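Local atomic coordinates of L-amino acid deaminase (Proteus vulgaris, PDB entry 5HXW), a protein that probably catalyses the oxidative deamination of L-amino acids with a bound flavin-adenine dinucleotide, and belongs to the membrane-bound amino acid deaminases. Residues 206-211 with 223-228; 263-268 with 388-393; 400-405 with 447-452. One frame throughout, in Å; residues are numbered along the deposited sequence.

Contact 1: 206-211 with 223-228; sequences TQCAAR and VVTEKG. With FAD (flavin-adenine dinucleotide), chain G.
The guanidinium of R211 turns one face to the backbone of E226, whose CA sits 4.1 Å above its plane near the centre; E353 takes NE in a salt bridge and the L346 carbonyl takes NH1. The E226 carboxylate is tilted 30° from the guanidinium, and its charge pairs with R356. This is the open end of the beta hairpin 210-216/219-225. A210 and T225 form a non-hydrogen-bonded antiparallel pair, and R211 N bonds to V224 O. At a second flat group, the adenine of FAD, A210 serves the Watson-Crick edge with backbone alone: A210 N donates to FAD N1A (2.8 Å) and A210 O receives FAD N6A (2.7 Å), both nearly straight. E226, just past the other strand, holds A209: A209 O takes E226 N, and A209 N donates to E226 OE1 (2.7 Å) through the anti lone pair. E226 CG stands between backbone N and carbonyl carbon (chi1 62°), which folds the carboxylate back to that amide. The aliphatic chain of K227 passes C208 SG, CD nearest. G228 N to T225 O closes the type I turn T225-G228; G228 O is reached from opposite faces of its plane by T225 N (2.8 Å) and T225 OG1 (2.7 Å).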
loop_
_atom_site.group_PDB
_atom_site.type_symbol
_atom_site.label_atom_id
_atom_site.label_comp_id
_atom_site.label_asym_id
_atom_site.label_seq_id
_atom_site.Cartn_x
_atom_site.Cartn_y
_atom_site.Cartn_z
ATOM N N THR A 206 -1.466 15.298 14.023
ATOM C CA THR A 206 -2.205 15.480 12.764
ATOM C C THR A 206 -2.335 16.958 12.377
ATOM O O THR A 206 -2.178 17.841 13.230
ATOM C CB THR A 206 -3.601 14.813 12.818
ATOM O OG1 THR A 206 -4.374 15.378 13.884
ATOM C CG2 THR A 206 -3.477 13.300 13.019
ATOM N N GLN A 207 -2.620 17.206 11.093
ATOM C CA GLN A 207 -2.652 18.557 10.479
ATOM C C GLN A 207 -1.319 19.310 10.651
ATOM O O GLN A 207 -1.282 20.535 10.814
ATOM C CB GLN A 207 -3.855 19.395 10.973
ATOM C CG GLN A 207 -5.235 18.756 10.803
ATOM C CD GLN A 207 -5.581 18.394 9.363
ATOM O OE1 GLN A 207 -5.333 19.163 8.429
ATOM N NE2 GLN A 207 -6.171 17.216 9.182
ATOM N N CYS A 208 -0.227 18.549 10.582
ATOM C CA CYS A 208 1.102 19.013 10.949
ATOM C C CYS A 208 2.124 18.453 9.954
ATOM O O CYS A 208 2.681 17.367 10.151
ATOM C CB CYS A 208 1.397 18.580 12.392
ATOM S SG CYS A 208 3.036 18.968 13.034
ATOM N N ALA A 209 2.343 19.206 8.878
ATOM C CA ALA A 209 3.206 18.795 7.768
ATOM C C ALA A 209 4.684 18.936 8.107
ATOM O O ALA A 209 5.096 19.946 8.675
ATOM C CB ALA A 209 2.877 19.604 6.520
ATOM N N ALA A 210 5.472 17.922 7.755
ATOM C CA ALA A 210 6.928 17.999 7.845
ATOM C C ALA A 210 7.494 18.594 6.555
ATOM O O ALA A 210 7.408 17.986 5.484
ATOM C CB ALA A 210 7.530 16.630 8.125
ATOM N N ARG A 211 8.058 19.793 6.670
ATOM C CA ARG A 211 8.633 20.513 5.531
ATOM C C ARG A 211 9.986 19.929 5.116
ATOM O O ARG A 211 10.280 19.795 3.924
ATOM C CB ARG A 211 8.760 22.003 5.858
ATOM C CG ARG A 211 7.423 22.688 6.085
ATOM C CD ARG A 211 7.595 24.075 6.669
ATOM N NE ARG A 211 6.343 24.830 6.636
ATOM C CZ ARG A 211 6.123 25.982 7.266
ATOM N NH1 ARG A 211 7.069 26.549 8.009
ATOM N NH2 ARG A 211 4.940 26.570 7.152
ATOM N N VAL A 223 13.637 18.113 12.871
ATOM C CA VAL A 223 12.645 18.000 11.796
ATOM C C VAL A 223 11.735 19.225 11.916
ATOM O O VAL A 223 11.148 19.468 12.978
ATOM C CB VAL A 223 11.845 16.669 11.865
ATOM C CG1 VAL A 223 10.569 16.724 11.030
ATOM C CG2 VAL A 223 12.704 15.505 11.402
ATOM N N VAL A 224 11.641 20.002 10.837
ATOM C CA VAL A 224 10.860 21.240 10.852
ATOM C C VAL A 224 9.455 20.984 10.318
ATOM O O VAL A 224 9.280 20.530 9.180
ATOM C CB VAL A 224 11.557 22.409 10.100
ATOM C CG1 VAL A 224 10.766 23.704 10.248
ATOM C CG2 VAL A 224 12.970 22.626 10.623
ATOM N N THR A 225 8.467 21.265 11.167
ATOM C CA THR A 225 7.050 21.167 10.807
ATOM C C THR A 225 6.405 22.556 10.827
ATOM O O THR A 225 7.016 23.523 11.293
ATOM C CB THR A 225 6.261 20.204 11.741
ATOM O OG1 THR A 225 6.031 20.823 13.012
ATOM C CG2 THR A 225 6.982 18.861 11.935
ATOM N N GLU A 226 5.173 22.645 10.327
ATOM C CA GLU A 226 4.383 23.887 10.369
ATOM C C GLU A 226 3.990 24.317 11.794
ATOM O O GLU A 226 3.701 25.493 12.034
ATOM C CB GLU A 226 3.143 23.776 9.468
ATOM C CG GLU A 226 2.159 22.682 9.857
ATOM C CD GLU A 226 1.019 22.529 8.868
ATOM O OE1 GLU A 226 0.723 21.378 8.482
ATOM O OE2 GLU A 226 0.416 23.552 8.475
ATOM N N LYS A 227 3.977 23.356 12.719
ATOM C CA LYS A 227 3.709 23.614 14.137
ATOM C C LYS A 227 4.982 23.952 14.930
ATOM O O LYS A 227 4.904 24.330 16.104
ATOM C CB LYS A 227 2.981 22.419 14.771
ATOM C CG LYS A 227 1.476 22.391 14.535
ATOM C CD LYS A 227 0.853 21.163 15.181
ATOM C CE LYS A 227 -0.650 21.091 14.959
ATOM N NZ LYS A 227 -1.407 21.906 15.948
ATOM N N GLY A 228 6.140 23.820 14.280
ATOM C CA GLY A 228 7.440 24.063 14.911
ATOM C C GLY A 228 8.450 22.956 14.663
ATOM O O GLY A 228 8.228 22.076 13.827
HETATM P PA FAD G . 0.053 6.290 2.781
HETATM O O1A FAD G . -0.451 7.218 1.704
HETATM O O2A FAD G . -0.904 5.309 3.387
HETATM O O5B FAD G . 0.682 7.171 3.963
HETATM C C5B FAD G . 1.502 8.298 3.686
HETATM C C4B FAD G . 1.080 9.418 4.614
HETATM O O4B FAD G . 2.141 10.358 4.755
HETATM C C3B FAD G . -0.117 10.179 4.067
HETATM O O3B FAD G . -1.157 10.092 5.045
HETATM C C2B FAD G . 0.380 11.606 3.888
HETATM O O2B FAD G . -0.597 12.578 4.258
HETATM C C1B FAD G . 1.580 11.667 4.812
HETATM N N9A FAD G . 2.612 12.658 4.427
HETATM C C8A FAD G . 3.210 12.769 3.224
HETATM N N7A FAD G . 4.120 13.771 3.219
HETATM C C5A FAD G . 4.109 14.321 4.446
HETATM C C6A FAD G . 4.828 15.424 5.124
HETATM N N6A FAD G . 5.756 16.138 4.449
HETATM N N1A FAD G . 4.534 15.681 6.425
HETATM C C2A FAD G . 3.613 14.962 7.102
HETATM N N3A FAD G . 2.918 13.944 6.547
HETATM C C4A FAD G . 3.120 13.580 5.248
HETATM N N1 FAD G . -2.087 -2.981 -0.907
HETATM C C2 FAD G . -2.330 -4.282 -0.616
HETATM O O2 FAD G . -1.528 -4.872 0.138
HETATM N N3 FAD G . -3.392 -4.946 -1.118
HETATM C C4 FAD G . -4.288 -4.361 -1.938
HETATM O O4 FAD G . -5.267 -5.008 -2.381
HETATM C C4X FAD G . -4.092 -2.927 -2.301
HETATM N N5 FAD G . -4.938 -2.252 -3.118
HETATM C C5X FAD G . -4.727 -0.945 -3.442
HETATM C C6 FAD G . -5.616 -0.269 -4.286
HETATM C C7 FAD G . -5.413 1.075 -4.608
HETATM C C7M FAD G . -6.392 1.771 -5.522
HETATM C C8 FAD G . -4.229 1.793 -4.041
HETATM C C8M FAD G . -3.928 3.239 -4.325
HETATM C C9 FAD G . -3.351 1.122 -3.206
HETATM C C9A FAD G . -3.547 -0.218 -2.881
HETATM N N10 FAD G . -2.653 -0.897 -2.012
HETATM C C10 FAD G . -2.899 -2.258 -1.717
HETATM C "C1'" FAD G . -1.464 -0.217 -1.481
HETATM C "C2'" FAD G . -1.508 0.372 -0.091
HETATM O "O2'" FAD G . -2.634 1.244 0.026
HETATM C "C3'" FAD G . -0.232 1.195 0.074
HETATM O "O3'" FAD G . 0.916 0.528 -0.498
HETATM C "C4'" FAD G . 0.038 1.555 1.532
HETATM O "O4'" FAD G . -1.073 2.272 2.104
HETATM C "C5'" FAD G . 1.289 2.414 1.604
HETATM O "O5'" FAD G . 1.340 3.016 2.886
HETATM P P FAD G . 2.130 4.387 3.111
HETATM O O1P FAD G . 2.033 4.676 4.582
HETATM O O2P FAD G . 3.489 4.264 2.479
HETATM O O3P FAD G . 1.324 5.474 2.234
#

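Contact 2: 263-268 with 388-393; sequences QQLISG and DQWSGA. With FAD (flavin-adenine dinucleotide), chain G.
Q263 CB rests over one face of the W390 indole, 3.8 Å from the centroid of the five-membered ring, in a CH-pi contact. CG then passes W390 NE1 and comes 3.8 Å from FAD C7M. The chain bends there (chi2 -76°), turning the amide toward the flavin: CD stands near the same methyl, and at the tip NE2 lies 3.6 Å from FAD C7M, with the amide plane 37° from the indole. Y80, an FAD-binding residue, touches this side chain. Q263 and W390 belong to an antiparallel ladder between strands 257-266 and 386-396, part of the large mixed sheet next to the isoalloxazine. They are a hydrogen-bonded pair, Q263 N giving W390 O a nearly straight bond (2.8 Å, 173°); L265 N gives D388 O a more bent one. On the face shared with Q263, L265 CD1 meets the indole edge at CH2 (3.8 Å), while W390 NE1 donates to the carbonyl of R78. On the reverse face Q264 and Q389 run side by side against helix 364-377, their amide planes nearly parallel. Q389 NE2 gives Q264 OE1 a weak bond of 3.3 Å, and Q264 NE2 goes to L367 O. G392 C approaches FAD C8M to 3.5 Å.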
loop_
_atom_site.group_PDB
_atom_site.type_symbol
_atom_site.label_atom_id
_atom_site.label_comp_id
_atom_site.label_asym_id
_atom_site.label_seq_id
_atom_site.Cartn_x
_atom_site.Cartn_y
_atom_site.Cartn_z
ATOM N N GLN A 263 -11.891 2.665 -7.231
ATOM C CA GLN A 263 -12.415 1.575 -6.406
ATOM C C GLN A 263 -13.876 1.844 -6.040
ATOM O O GLN A 263 -14.298 3.002 -5.932
ATOM C CB GLN A 263 -11.595 1.415 -5.123
ATOM C CG GLN A 263 -10.120 1.074 -5.302
ATOM C CD GLN A 263 -9.865 -0.379 -5.667
ATOM O OE1 GLN A 263 -10.540 -1.293 -5.182
ATOM N NE2 GLN A 263 -8.871 -0.601 -6.521
ATOM N N GLN A 264 -14.638 0.768 -5.849
ATOM C CA GLN A 264 -16.021 0.868 -5.377
ATOM C C GLN A 264 -16.381 -0.220 -4.360
ATOM O O GLN A 264 -15.707 -1.251 -4.266
ATOM C CB GLN A 264 -17.023 0.925 -6.547
ATOM C CG GLN A 264 -17.086 -0.319 -7.422
ATOM C CD GLN A 264 -17.810 -0.108 -8.740
ATOM O OE1 GLN A 264 -18.642 0.791 -8.884
ATOM N NE2 GLN A 264 -17.500 -0.953 -9.712
ATOM N N LEU A 265 -17.442 0.042 -3.600
ATOM C CA LEU A 265 -17.914 -0.839 -2.541
ATOM C C LEU A 265 -19.419 -1.036 -2.683
ATOM O O LEU A 265 -20.177 -0.060 -2.743
ATOM C CB LEU A 265 -17.593 -0.226 -1.176
ATOM C CG LEU A 265 -17.148 -1.154 -0.047
ATOM C CD1 LEU A 265 -15.626 -1.186 0.045
ATOM C CD2 LEU A 265 -17.754 -0.687 1.268
ATOM N N ILE A 266 -19.840 -2.297 -2.754
ATOM C CA ILE A 266 -21.265 -2.648 -2.866
ATOM C C ILE A 266 -21.748 -3.521 -1.709
ATOM O O ILE A 266 -20.954 -4.223 -1.073
ATOM C CB ILE A 266 -21.630 -3.296 -4.231
ATOM C CG1 ILE A 266 -20.739 -4.512 -4.534
ATOM C CG2 ILE A 266 -21.585 -2.250 -5.341
ATOM C CD1 ILE A 266 -21.252 -5.414 -5.638
ATOM N N SER A 267 -23.052 -3.459 -1.449
ATOM C CA SER A 267 -23.696 -4.234 -0.389
ATOM C C SER A 267 -23.720 -5.739 -0.679
ATOM O O SER A 267 -23.601 -6.168 -1.833
ATOM C CB SER A 267 -25.113 -3.711 -0.143
ATOM O OG SER A 267 -25.898 -3.807 -1.317
ATOM N N GLY A 268 -23.873 -6.527 0.385
ATOM C CA GLY A 268 -23.905 -7.984 0.293
ATOM C C GLY A 268 -25.172 -8.578 -0.295
ATOM O O GLY A 268 -26.058 -7.856 -0.775
ATOM N N ASP A 388 -19.870 3.101 -1.549
ATOM C CA ASP A 388 -18.818 4.114 -1.683
ATOM C C ASP A 388 -17.999 3.948 -2.965
ATOM O O ASP A 388 -17.750 2.825 -3.411
ATOM C CB ASP A 388 -17.893 4.089 -0.457
ATOM C CG ASP A 388 -17.133 5.402 -0.247
ATOM O OD1 ASP A 388 -17.305 6.368 -1.029
ATOM O OD2 ASP A 388 -16.353 5.467 0.728
ATOM N N GLN A 389 -17.594 5.081 -3.542
ATOM C CA GLN A 389 -16.764 5.128 -4.752
ATOM C C GLN A 389 -15.653 6.160 -4.580
ATOM O O GLN A 389 -15.923 7.324 -4.268
ATOM C CB GLN A 389 -17.606 5.481 -5.982
ATOM C CG GLN A 389 -18.549 4.390 -6.463
ATOM C CD GLN A 389 -19.371 4.817 -7.664
ATOM O OE1 GLN A 389 -20.125 5.786 -7.606
ATOM N NE2 GLN A 389 -19.241 4.079 -8.756
ATOM N N TRP A 390 -14.408 5.730 -4.778
ATOM C CA TRP A 390 -13.249 6.611 -4.616
ATOM C C TRP A 390 -12.125 6.329 -5.620
ATOM O O TRP A 390 -12.130 5.300 -6.308
ATOM C CB TRP A 390 -12.723 6.545 -3.176
ATOM C CG TRP A 390 -12.100 5.223 -2.812
ATOM C CD1 TRP A 390 -10.784 4.872 -2.949
ATOM C CD2 TRP A 390 -12.760 4.083 -2.249
ATOM N NE1 TRP A 390 -10.586 3.586 -2.513
ATOM C CE2 TRP A 390 -11.777 3.077 -2.070
ATOM C CE3 TRP A 390 -14.087 3.811 -1.872
ATOM C CZ2 TRP A 390 -12.078 1.812 -1.537
ATOM C CZ3 TRP A 390 -14.388 2.549 -1.339
ATOM C CH2 TRP A 390 -13.382 1.567 -1.179
ATOM N N SER A 391 -11.179 7.265 -5.698
ATOM C CA SER A 391 -9.934 7.085 -6.433
ATOM C C SER A 391 -8.775 6.900 -5.450
ATOM O O SER A 391 -8.753 7.525 -4.386
ATOM C CB SER A 391 -9.683 8.285 -7.337
ATOM O OG SER A 391 -8.526 8.092 -8.129
ATOM N N GLY A 392 -7.828 6.033 -5.803
ATOM C CA GLY A 392 -6.638 5.803 -4.985
ATOM C C GLY A 392 -5.347 6.086 -5.733
ATOM O O GLY A 392 -5.135 5.552 -6.830
ATOM N N ALA A 393 -4.482 6.903 -5.126
ATOM C CA ALA A 393 -3.206 7.319 -5.728
ATOM C C ALA A 393 -2.012 6.517 -5.215
ATOM O O ALA A 393 -1.767 6.464 -4.010
ATOM C CB ALA A 393 -2.968 8.805 -5.496
HETATM P PA FAD G . 0.053 6.290 2.781
HETATM O O1A FAD G . -0.451 7.218 1.704
HETATM O O2A FAD G . -0.904 5.309 3.387
HETATM O O5B FAD G . 0.682 7.171 3.963
HETATM C C5B FAD G . 1.502 8.298 3.686
HETATM C C4B FAD G . 1.080 9.418 4.614
HETATM O O4B FAD G . 2.141 10.358 4.755
HETATM C C3B FAD G . -0.117 10.179 4.067
HETATM O O3B FAD G . -1.157 10.092 5.045
HETATM C C2B FAD G . 0.380 11.606 3.888
HETATM O O2B FAD G . -0.597 12.578 4.258
HETATM C C1B FAD G . 1.580 11.667 4.812
HETATM N N9A FAD G . 2.612 12.658 4.427
HETATM C C8A FAD G . 3.210 12.769 3.224
HETATM N N7A FAD G . 4.120 13.771 3.219
HETATM C C5A FAD G . 4.109 14.321 4.446
HETATM C C6A FAD G . 4.828 15.424 5.124
HETATM N N6A FAD G . 5.756 16.138 4.449
HETATM N N1A FAD G . 4.534 15.681 6.425
HETATM C C2A FAD G . 3.613 14.962 7.102
HETATM N N3A FAD G . 2.918 13.944 6.547
HETATM C C4A FAD G . 3.120 13.580 5.248
HETATM N N1 FAD G . -2.087 -2.981 -0.907
HETATM C C2 FAD G . -2.330 -4.282 -0.616
HETATM O O2 FAD G . -1.528 -4.872 0.138
HETATM N N3 FAD G . -3.392 -4.946 -1.118
HETATM C C4 FAD G . -4.288 -4.361 -1.938
HETATM O O4 FAD G . -5.267 -5.008 -2.381
HETATM C C4X FAD G . -4.092 -2.927 -2.301
HETATM N N5 FAD G . -4.938 -2.252 -3.118
HETATM C C5X FAD G . -4.727 -0.945 -3.442
HETATM C C6 FAD G . -5.616 -0.269 -4.286
HETATM C C7 FAD G . -5.413 1.075 -4.608
HETATM C C7M FAD G . -6.392 1.771 -5.522
HETATM C C8 FAD G . -4.229 1.793 -4.041
HETATM C C8M FAD G . -3.928 3.239 -4.325
HETATM C C9 FAD G . -3.351 1.122 -3.206
HETATM C C9A FAD G . -3.547 -0.218 -2.881
HETATM N N10 FAD G . -2.653 -0.897 -2.012
HETATM C C10 FAD G . -2.899 -2.258 -1.717
HETATM C "C1'" FAD G . -1.464 -0.217 -1.481
HETATM C "C2'" FAD G . -1.508 0.372 -0.091
HETATM O "O2'" FAD G . -2.634 1.244 0.026
HETATM C "C3'" FAD G . -0.232 1.195 0.074
HETATM O "O3'" FAD G . 0.916 0.528 -0.498
HETATM C "C4'" FAD G . 0.038 1.555 1.532
HETATM O "O4'" FAD G . -1.073 2.272 2.104
HETATM C "C5'" FAD G . 1.289 2.414 1.604
HETATM O "O5'" FAD G . 1.340 3.016 2.886
HETATM P P FAD G . 2.130 4.387 3.111
HETATM O O1P FAD G . 2.033 4.676 4.582
HETATM O O2P FAD G . 3.489 4.264 2.479
HETATM O O3P FAD G . 1.324 5.474 2.234
#

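Contact 3: 400-405 with 447-452; sequences ENPIIS and KPFSLY. With 16A (cetyl-trimethyl-ammonium), chain J.
I404 N donates to F449 O (2.8 Å), the first of two direct hydrogen bonds. In the second, L451 N gives S405 OG a straighter bond (3.1 Å, 162°), which is possible because OG swings anti to its backbone N (chi1 -168°) and comes to stand beside L451. Two CA-H...O contacts add to these, from F449 CA to P402 O and from I403 CA to F449 O, and R453 also donates to P402 O. One water bridges the two segments, accepting from N401 ND2 (3.1 Å) and donating to P448 O (3.0 Å). In the fold, strand 403-406 is one of the two edge strands of the Rossmann-type sheet that carries the nucleotide, running antiparallel to its neighbour 413-417; the C-terminal segment 447-452 follows its backbone here without forming a regular strand. Apolar contacts centre on the F449 ring. I404 CD1 lies over one face, P448 CG over the centre of the other, and P402 CD meets F449 CD1 at 4.1 Å. I404 and F449 run alongside each other, CB to CB 3.8 Å, with L432 of helix 422-438 also touching the phenylalanine. I403 CG2 crosses to L451 CB (4.1 Å). Among ligand contacts, the extended side chain of E400 places OE2 3.5 Å from C13 of the cetyl-trimethyl-ammonium tail.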
loop_
_atom_site.group_PDB
_atom_site.type_symbol
_atom_site.label_atom_id
_atom_site.label_comp_id
_atom_site.label_asym_id
_atom_site.label_seq_id
_atom_site.Cartn_x
_atom_site.Cartn_y
_atom_site.Cartn_z
ATOM N N GLU A 400 8.687 -1.841 -10.105
ATOM C CA GLU A 400 7.442 -2.143 -9.373
ATOM C C GLU A 400 7.656 -2.689 -7.942
ATOM O O GLU A 400 6.717 -3.170 -7.301
ATOM C CB GLU A 400 6.530 -3.062 -10.209
ATOM C CG GLU A 400 5.042 -2.752 -10.117
ATOM C CD GLU A 400 4.184 -3.707 -10.932
ATOM O OE1 GLU A 400 4.602 -4.109 -12.046
ATOM O OE2 GLU A 400 3.080 -4.051 -10.457
ATOM N N ASN A 401 8.888 -2.585 -7.448
ATOM C CA ASN A 401 9.263 -3.059 -6.115
ATOM C C ASN A 401 9.441 -1.911 -5.111
ATOM O O ASN A 401 9.753 -0.790 -5.523
ATOM C CB ASN A 401 10.534 -3.913 -6.201
ATOM C CG ASN A 401 10.303 -5.244 -6.898
ATOM O OD1 ASN A 401 9.165 -5.678 -7.092
ATOM N ND2 ASN A 401 11.391 -5.902 -7.277
ATOM N N PRO A 402 9.241 -2.182 -3.796
ATOM C CA PRO A 402 9.324 -1.117 -2.780
ATOM C C PRO A 402 10.701 -0.460 -2.642
ATOM O O PRO A 402 11.719 -1.044 -3.042
ATOM C CB PRO A 402 8.964 -1.842 -1.475
ATOM C CG PRO A 402 8.203 -3.048 -1.899
ATOM C CD PRO A 402 8.846 -3.467 -3.185
ATOM N N ILE A 403 10.710 0.755 -2.097
ATOM C CA ILE A 403 11.943 1.400 -1.659
ATOM C C ILE A 403 11.967 1.370 -0.124
ATOM O O ILE A 403 11.274 2.145 0.546
ATOM C CB ILE A 403 12.132 2.823 -2.261
ATOM C CG1 ILE A 403 12.206 2.747 -3.797
ATOM C CG2 ILE A 403 13.390 3.491 -1.697
ATOM C CD1 ILE A 403 11.996 4.062 -4.527
ATOM N N ILE A 404 12.731 0.419 0.411
ATOM C CA ILE A 404 12.974 0.291 1.850
ATOM C C ILE A 404 14.492 0.356 2.019
ATOM O O ILE A 404 15.196 -0.642 1.816
ATOM C CB ILE A 404 12.383 -1.017 2.450
ATOM C CG1 ILE A 404 10.908 -1.198 2.053
ATOM C CG2 ILE A 404 12.530 -1.022 3.970
ATOM C CD1 ILE A 404 10.438 -2.639 2.014
ATOM N N SER A 405 14.991 1.542 2.369
ATOM C CA SER A 405 16.418 1.837 2.208
ATOM C C SER A 405 17.014 2.857 3.180
ATOM O O SER A 405 16.314 3.740 3.690
ATOM C CB SER A 405 16.683 2.292 0.766
ATOM O OG SER A 405 18.068 2.324 0.486
ATOM N N LYS A 447 18.887 -5.376 -0.607
ATOM C CA LYS A 447 19.401 -4.970 -1.919
ATOM C C LYS A 447 18.317 -4.723 -2.994
ATOM O O LYS A 447 18.421 -3.734 -3.723
ATOM C CB LYS A 447 20.476 -5.956 -2.419
ATOM C CG LYS A 447 21.470 -5.381 -3.423
ATOM C CD LYS A 447 22.597 -4.619 -2.734
ATOM C CE LYS A 447 23.418 -3.800 -3.719
ATOM N NZ LYS A 447 24.382 -4.629 -4.497
ATOM N N PRO A 448 17.283 -5.602 -3.097
ATOM C CA PRO A 448 16.206 -5.282 -4.048
ATOM C C PRO A 448 15.271 -4.140 -3.617
ATOM O O PRO A 448 14.454 -3.687 -4.423
ATOM C CB PRO A 448 15.424 -6.599 -4.147
ATOM C CG PRO A 448 15.702 -7.302 -2.868
ATOM C CD PRO A 448 17.135 -6.980 -2.582
ATOM N N PHE A 449 15.389 -3.693 -2.366
ATOM C CA PHE A 449 14.584 -2.581 -1.846
ATOM C C PHE A 449 15.387 -1.280 -1.720
ATOM O O PHE A 449 14.852 -0.252 -1.292
ATOM C CB PHE A 449 13.925 -2.945 -0.503
ATOM C CG PHE A 449 13.331 -4.329 -0.460
ATOM C CD1 PHE A 449 12.272 -4.687 -1.300
ATOM C CD2 PHE A 449 13.829 -5.280 0.431
ATOM C CE1 PHE A 449 11.732 -5.969 -1.255
ATOM C CE2 PHE A 449 13.289 -6.560 0.486
ATOM C CZ PHE A 449 12.240 -6.905 -0.356
ATOM N N SER A 450 16.662 -1.338 -2.113
ATOM C CA SER A 450 17.593 -0.208 -2.028
ATOM C C SER A 450 17.222 0.935 -2.972
ATOM O O SER A 450 16.716 0.707 -4.072
ATOM C CB SER A 450 19.020 -0.676 -2.319
ATOM O OG SER A 450 19.958 0.364 -2.097
ATOM N N LEU A 451 17.486 2.159 -2.522
ATOM C CA LEU A 451 17.235 3.371 -3.301
ATOM C C LEU A 451 18.236 3.528 -4.452
ATOM O O LEU A 451 17.943 4.184 -5.455
ATOM C CB LEU A 451 17.261 4.594 -2.370
ATOM C CG LEU A 451 17.142 6.055 -2.838
ATOM C CD1 LEU A 451 15.858 6.351 -3.604
ATOM C CD2 LEU A 451 17.273 6.981 -1.638
ATOM N N TYR A 452 19.400 2.900 -4.305
ATOM C CA TYR A 452 20.525 3.085 -5.223
ATOM C C TYR A 452 20.668 1.938 -6.237
ATOM O O TYR A 452 21.759 1.685 -6.760
ATOM C CB TYR A 452 21.815 3.325 -4.418
ATOM C CG TYR A 452 21.663 4.410 -3.368
ATOM C CD1 TYR A 452 21.795 5.764 -3.706
ATOM C CD2 TYR A 452 21.360 4.085 -2.037
ATOM C CE1 TYR A 452 21.640 6.762 -2.748
ATOM C CE2 TYR A 452 21.202 5.077 -1.072
ATOM C CZ TYR A 452 21.345 6.410 -1.431
ATOM O OH TYR A 452 21.191 7.394 -0.480
HETATM C C1 16A J . 6.233 6.854 -20.998
HETATM C C2 16A J . 5.784 7.118 -19.578
HETATM C C3 16A J . 5.520 5.810 -18.841
HETATM C C4 16A J . 4.894 6.075 -17.477
HETATM C C5 16A J . 4.132 4.856 -16.975
HETATM C C6 16A J . 4.192 4.775 -15.456
HETATM C C7 16A J . 3.645 3.445 -14.954
HETATM C C8 16A J . 3.000 3.610 -13.585
HETATM C C9 16A J . 3.208 2.360 -12.740
HETATM C C10 16A J . 1.883 1.657 -12.461
HETATM C C11 16A J . 2.037 0.142 -12.499
HETATM C C12 16A J . 2.029 -0.444 -11.091
HETATM C C13 16A J . 0.872 -1.418 -10.897
HETATM C C14 16A J . 0.664 -1.718 -9.416
HETATM C C15 16A J . -0.820 -1.757 -9.064
HETATM C C16 16A J . -1.085 -2.770 -7.940
HETATM N N1 16A J . -2.222 -2.486 -7.026
HETATM C C17 16A J . -2.364 -3.636 -6.125
HETATM C C18 16A J . -1.987 -1.310 -6.178
HETATM C C19 16A J . -3.502 -2.333 -7.739
HETATM O O HOH W 1 14.295 -4.866 -7.200
#

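From the N terminus the contacts come in series, and none nests in or crosses another. Contact 1 closes the shortest loop, eleven residues of beta hairpin, beside the adenine end of FAD. Contact 2 spans 119 residues, more than half of them loop, and joins two distant strands of the large mixed sheet at the flavin end, its centre about 31 Å from that of contact 1. Six residues after 388-393 the chain enters 400-405, on the far side of its own centre, and contact 3 closes a 41-residue loop through strand 413-417 and helix 422-438, bringing the C-terminal segment back to the edge of the nucleotide-binding sheet. The three do not touch; contacts 1 and 2 both meet FAD.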